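Local coordinates for protein Nrps/pks (Streptomyces albus, PDB 4OPF) that probably catalyses decarboxylative Claisen condensation as a ketosynthase domain of the AT-less type I polyketide synthase that builds oxazolomycin, at residues D78-F92 and Y138-R150. Numbering follows the deposited sequence.
Sequences DPQALLLLEETLFAF and YLAANLSHHFDLR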
loop_
_atom_site.group_PDB
_atom_site.type_symbol
_atom_site.label_atom_id
_atom_site.label_comp_id
_atom_site.label_asym_id
_atom_site.label_seq_id
_atom_site.Cartn_x
_atom_site.Cartn_y
_atom_site.Cartn_z
ATOM N N ASP A 78 19.940 6.940 4.321
ATOM C CA ASP A 78 19.476 7.611 3.116
ATOM C C ASP A 78 19.118 9.072 3.464
ATOM O O ASP A 78 18.263 9.328 4.321
ATOM C CB ASP A 78 18.280 6.823 2.562
ATOM C CG ASP A 78 17.665 7.428 1.300
ATOM O OD1 ASP A 78 18.130 8.479 0.794
ATOM O OD2 ASP A 78 16.665 6.825 0.840
ATOM N N PRO A 79 19.718 10.026 2.754
ATOM C CA PRO A 79 19.353 11.412 3.063
ATOM C C PRO A 79 17.900 11.772 2.830
ATOM O O PRO A 79 17.424 12.740 3.428
ATOM C CB PRO A 79 20.283 12.263 2.168
ATOM C CG PRO A 79 21.032 11.301 1.296
ATOM C CD PRO A 79 20.948 9.932 1.928
ATOM N N GLN A 80 17.192 11.010 1.995
ATOM C CA GLN A 80 15.751 11.200 1.843
ATOM C C GLN A 80 15.053 10.973 3.174
ATOM O O GLN A 80 14.057 11.625 3.458
ATOM C CB GLN A 80 15.189 10.259 0.776
ATOM C CG GLN A 80 15.786 10.445 -0.619
ATOM C CD GLN A 80 15.178 9.499 -1.653
ATOM O OE1 GLN A 80 14.663 9.954 -2.658
ATOM N NE2 GLN A 80 15.255 8.167 -1.417
ATOM N N ALA A 81 15.577 10.063 4.007
ATOM C CA ALA A 81 14.945 9.780 5.263
ATOM C C ALA A 81 15.132 10.967 6.219
ATOM O O ALA A 81 14.196 11.361 6.935
ATOM C CB ALA A 81 15.485 8.488 5.863
ATOM N N LEU A 82 16.314 11.545 6.238
ATOM C CA LEU A 82 16.582 12.689 7.096
ATOM C C LEU A 82 15.740 13.894 6.686
ATOM O O LEU A 82 15.227 14.602 7.527
ATOM C CB LEU A 82 18.036 13.069 7.033
ATOM C CG LEU A 82 18.976 11.944 7.468
ATOM C CD1 LEU A 82 20.433 12.271 7.234
ATOM C CD2 LEU A 82 18.781 11.745 8.948
ATOM N N LEU A 83 15.589 14.114 5.387
ATOM C CA LEU A 83 14.770 15.186 4.910
ATOM C C LEU A 83 13.305 15.002 5.277
ATOM O O LEU A 83 12.634 15.965 5.604
ATOM C CB LEU A 83 14.904 15.248 3.399
ATOM C CG LEU A 83 14.213 16.354 2.640
ATOM C CD1 LEU A 83 14.626 17.689 3.153
ATOM C CD2 LEU A 83 14.529 16.241 1.145
ATOM N N LEU A 84 12.792 13.786 5.161
ATOM C CA LEU A 84 11.421 13.489 5.571
ATOM C C LEU A 84 11.192 13.741 7.059
ATOM O O LEU A 84 10.113 14.176 7.460
ATOM C CB LEU A 84 11.070 12.040 5.304
ATOM C CG LEU A 84 10.591 11.768 3.907
ATOM C CD1 LEU A 84 10.375 10.260 3.818
ATOM C CD2 LEU A 84 9.269 12.488 3.586
ATOM N N LEU A 85 12.177 13.408 7.893
ATOM C CA LEU A 85 12.051 13.694 9.329
ATOM C C LEU A 85 11.841 15.209 9.597
ATOM O O LEU A 85 10.948 15.595 10.354
ATOM C CB LEU A 85 13.298 13.208 10.103
ATOM C CG LEU A 85 13.336 11.688 10.308
ATOM C CD1 LEU A 85 14.713 11.263 10.771
ATOM C CD2 LEU A 85 12.327 11.298 11.374
ATOM N N GLU A 86 12.651 16.031 8.955
ATOM C CA GLU A 86 12.508 17.493 9.074
ATOM C C GLU A 86 11.170 17.936 8.568
ATOM O O GLU A 86 10.479 18.701 9.233
ATOM C CB GLU A 86 13.534 18.299 8.264
ATOM C CG GLU A 86 14.903 18.339 8.794
ATOM C CD GLU A 86 15.823 19.350 8.083
ATOM O OE1 GLU A 86 15.416 20.069 7.117
ATOM O OE2 GLU A 86 17.007 19.412 8.505
ATOM N N GLU A 87 10.843 17.538 7.363
ATOM C CA GLU A 87 9.599 18.045 6.783
ATOM C C GLU A 87 8.364 17.542 7.500
ATOM O O GLU A 87 7.359 18.227 7.518
ATOM C CB GLU A 87 9.492 17.714 5.326
ATOM C CG GLU A 87 10.473 18.499 4.506
ATOM C CD GLU A 87 10.222 20.018 4.575
ATOM O OE1 GLU A 87 9.049 20.516 4.619
ATOM O OE2 GLU A 87 11.234 20.707 4.594
ATOM N N THR A 88 8.400 16.327 8.048
ATOM C CA THR A 88 7.260 15.840 8.830
ATOM C C THR A 88 7.148 16.693 10.092
ATOM O O THR A 88 6.041 17.111 10.431
ATOM C CB THR A 88 7.385 14.356 9.141
ATOM O OG1 THR A 88 7.452 13.628 7.901
ATOM C CG2 THR A 88 6.231 13.882 10.026
ATOM N N LEU A 89 8.263 16.955 10.777
ATOM C CA LEU A 89 8.237 17.863 11.897
ATOM C C LEU A 89 7.617 19.211 11.500
ATOM O O LEU A 89 6.781 19.734 12.237
ATOM C CB LEU A 89 9.610 18.076 12.482
ATOM C CG LEU A 89 9.692 19.100 13.608
ATOM C CD1 LEU A 89 8.857 18.705 14.834
ATOM C CD2 LEU A 89 11.132 19.278 13.962
ATOM N N PHE A 90 8.007 19.753 10.352
ATOM C CA PHE A 90 7.481 21.025 9.937
ATOM C C PHE A 90 5.998 20.962 9.583
ATOM O O PHE A 90 5.267 21.942 9.770
ATOM C CB PHE A 90 8.282 21.618 8.764
ATOM C CG PHE A 90 9.745 21.897 9.057
ATOM C CD1 PHE A 90 10.228 22.047 10.331
ATOM C CD2 PHE A 90 10.641 21.972 8.013
ATOM C CE1 PHE A 90 11.584 22.274 10.572
ATOM C CE2 PHE A 90 12.006 22.210 8.245
ATOM C CZ PHE A 90 12.468 22.364 9.521
ATOM N N ALA A 91 5.518 19.844 9.069
ATOM C CA ALA A 91 4.085 19.722 8.816
ATOM C C ALA A 91 3.296 19.690 10.106
ATOM O O ALA A 91 2.222 20.272 10.193
ATOM C CB ALA A 91 3.786 18.496 7.988
ATOM N N PHE A 92 3.821 19.043 11.133
ATOM C CA PHE A 92 3.160 19.058 12.439
ATOM C C PHE A 92 3.105 20.474 13.017
ATOM O O PHE A 92 2.083 20.879 13.573
ATOM C CB PHE A 92 3.875 18.155 13.440
ATOM C CG PHE A 92 3.815 16.692 13.116
ATOM C CD1 PHE A 92 2.877 16.162 12.288
ATOM C CD2 PHE A 92 4.727 15.844 13.653
ATOM C CE1 PHE A 92 2.809 14.791 12.004
ATOM C CE2 PHE A 92 4.652 14.456 13.420
ATOM C CZ PHE A 92 3.687 13.936 12.591
ATOM N N TYR A 138 12.002 1.680 5.215
ATOM C CA TYR A 138 12.633 2.579 6.192
ATOM C C TYR A 138 12.131 4.025 6.043
ATOM O O TYR A 138 12.043 4.736 7.019
ATOM C CB TYR A 138 14.184 2.534 6.135
ATOM C CG TYR A 138 14.728 3.057 4.811
ATOM C CD1 TYR A 138 14.909 4.416 4.592
ATOM C CD2 TYR A 138 15.048 2.196 3.786
ATOM C CE1 TYR A 138 15.416 4.890 3.392
ATOM C CE2 TYR A 138 15.523 2.668 2.564
ATOM C CZ TYR A 138 15.685 4.022 2.370
ATOM O OH TYR A 138 16.173 4.491 1.164
ATOM N N LEU A 139 11.767 4.470 4.828
ATOM C CA LEU A 139 11.329 5.837 4.661
ATOM C C LEU A 139 10.095 6.127 5.534
ATOM O O LEU A 139 10.020 7.237 6.109
ATOM C CB LEU A 139 11.017 6.192 3.183
ATOM C CG LEU A 139 12.238 6.275 2.257
ATOM C CD1 LEU A 139 11.731 6.505 0.868
ATOM C CD2 LEU A 139 13.154 7.436 2.626
ATOM N N ALA A 140 9.141 5.184 5.576
ATOM C CA ALA A 140 7.971 5.317 6.437
ATOM C C ALA A 140 8.327 4.932 7.892
ATOM O O ALA A 140 7.957 5.625 8.853
ATOM C CB ALA A 140 6.832 4.458 5.912
ATOM N N ALA A 141 9.043 3.846 8.068
ATOM C CA ALA A 141 9.326 3.292 9.429
ATOM C C ALA A 141 10.148 4.249 10.272
ATOM O O ALA A 141 9.912 4.320 11.475
ATOM C CB ALA A 141 10.061 1.940 9.381
ATOM N N ASN A 142 11.070 4.997 9.670
ATOM C CA ASN A 142 11.783 6.006 10.437
ATOM C C ASN A 142 10.873 7.024 11.032
ATOM O O ASN A 142 11.106 7.461 12.120
ATOM C CB ASN A 142 12.762 6.772 9.585
ATOM C CG ASN A 142 14.025 6.027 9.398
ATOM O OD1 ASN A 142 14.567 5.507 10.351
ATOM N ND2 ASN A 142 14.519 5.976 8.178
ATOM N N LEU A 143 9.818 7.398 10.310
ATOM C CA LEU A 143 8.921 8.397 10.798
ATOM C C LEU A 143 8.094 7.838 11.935
ATOM O O LEU A 143 7.898 8.485 12.964
ATOM C CB LEU A 143 8.019 8.937 9.687
ATOM C CG LEU A 143 8.704 9.546 8.479
ATOM C CD1 LEU A 143 7.719 10.049 7.451
ATOM C CD2 LEU A 143 9.570 10.687 8.899
ATOM N N SER A 144 7.577 6.639 11.734
ATOM C CA SER A 144 6.764 5.992 12.750
ATOM C C SER A 144 7.597 5.791 14.002
ATOM O O SER A 144 7.071 5.944 15.109
ATOM C CB SER A 144 6.256 4.649 12.260
ATOM O OG SER A 144 5.389 4.833 11.143
ATOM N N HIS A 145 8.854 5.413 13.842
ATOM C CA HIS A 145 9.709 5.184 14.987
ATOM C C HIS A 145 10.009 6.501 15.720
ATOM O O HIS A 145 9.785 6.601 16.916
ATOM C CB HIS A 145 11.020 4.507 14.566
ATOM C CG HIS A 145 11.966 4.293 15.694
ATOM N ND1 HIS A 145 13.008 5.146 15.965
ATOM C CD2 HIS A 145 12.020 3.322 16.638
ATOM C CE1 HIS A 145 13.675 4.708 17.018
ATOM N NE2 HIS A 145 13.084 3.607 17.446
ATOM N N HIS A 146 10.427 7.529 14.992
ATOM C CA HIS A 146 10.855 8.739 15.635
ATOM C C HIS A 146 9.704 9.482 16.305
ATOM O O HIS A 146 9.886 9.970 17.387
ATOM C CB HIS A 146 11.564 9.715 14.714
ATOM C CG HIS A 146 11.794 11.045 15.382
ATOM N ND1 HIS A 146 12.775 11.241 16.351
ATOM C CD2 HIS A 146 11.089 12.207 15.326
ATOM C CE1 HIS A 146 12.691 12.483 16.809
ATOM N NE2 HIS A 146 11.671 13.086 16.214
ATOM N N PHE A 147 8.536 9.568 15.666
ATOM C CA PHE A 147 7.413 10.275 16.222
ATOM C C PHE A 147 6.481 9.379 17.031
ATOM O O PHE A 147 5.494 9.871 17.574
ATOM C CB PHE A 147 6.669 10.949 15.076
ATOM C CG PHE A 147 7.453 12.048 14.411
ATOM C CD1 PHE A 147 7.633 13.269 15.062
ATOM C CD2 PHE A 147 8.011 11.881 13.169
ATOM C CE1 PHE A 147 8.337 14.306 14.458
ATOM C CE2 PHE A 147 8.683 12.921 12.555
ATOM C CZ PHE A 147 8.841 14.133 13.204
ATOM N N ASP A 148 6.813 8.085 17.132
ATOM C CA ASP A 148 6.037 7.050 17.877
ATOM C C ASP A 148 4.554 6.958 17.376
ATOM O O ASP A 148 3.606 7.039 18.152
ATOM C CB ASP A 148 6.061 7.345 19.347
ATOM C CG ASP A 148 5.564 6.178 20.203
ATOM O OD1 ASP A 148 5.561 4.953 19.800
ATOM O OD2 ASP A 148 5.234 6.496 21.352
ATOM N N LEU A 149 4.398 6.851 16.069
ATOM C CA LEU A 149 3.104 6.765 15.431
ATOM C C LEU A 149 2.778 5.287 15.278
ATOM O O LEU A 149 3.656 4.489 15.007
ATOM C CB LEU A 149 3.203 7.459 14.113
ATOM C CG LEU A 149 3.714 8.915 14.211
ATOM C CD1 LEU A 149 3.723 9.484 12.810
ATOM C CD2 LEU A 149 2.798 9.723 15.098
ATOM N N ARG A 150 1.536 4.904 15.543
ATOM C CA ARG A 150 1.180 3.489 15.727
ATOM C C ARG A 150 0.255 2.950 14.658
ATOM O O ARG A 150 -0.171 1.775 14.745
ATOM C CB ARG A 150 0.468 3.309 17.081
ATOM C CG ARG A 150 1.237 3.833 18.264
ATOM C CD ARG A 150 2.387 3.009 18.675
ATOM N NE ARG A 150 3.039 3.587 19.858
ATOM C CZ ARG A 150 2.684 3.369 21.118
ATOM N NH1 ARG A 150 1.670 2.569 21.402
ATOM N NH2 ARG A 150 3.321 3.981 22.085
HETATM O O HOH W 1 12.329 8.603 6.976
#
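D78 and Y138 make the one direct hydrogen bond between the two segments. Y138 OH donates to D78 OD2 at a very short 2.4 Å, a doubtful length. The carboxylate lies at the ring's edge, the planes steeply inclined. The chi1 of D78 (179°) puts CG anti to the backbone N, bringing OD1 to the N-H of Q80. D78 is the N-cap; OD1 accepts this capping bond from above the carboxylate plane. Q80 NE2 gives a nearly straight bond to the syn lone pair of D78 OD2, 3.0 Å long, and also reaches R114 O. Were D78 an alanine, Y138 OH would probably lose its partner across the contact, Q80 N its capping acceptor and Q80 NE2 one of its acceptors. A water bridges the backbones, donating to L139 O and weakly to A81 O.

The rest is mainly apolar. L139 CD2 lies against A81 N, 3.8 Å away, and against Q80 CB. L84 crosses L139 at about a right angle. L85 is a knob among N142, L143, H146 and F147; its CD2 is 3.8 Å from L143 CD2. T88 OG1 donates to L84 O, and L143 CD1 packs 3.6 Å from this hydroxyl.

F147 is the reciprocal knob, among L85, T88, L89 and F92. F92 meets its face edge-on in a T-shaped pair, planes at 81° and centroids 5.0 Å apart. H146 CD2 covers the opposite face.

The helix of 138-147 ends in a Schellman motif at D148, close to R259 of the second subunit. The two helices cross at -40° with axes 9.4 Å apart. L84 also touches strands 107-112 and 181-188, and A140 touches strand 107-112. This is helix-on-sheet layering in the N-terminal half of a thiolase-fold ketosynthase.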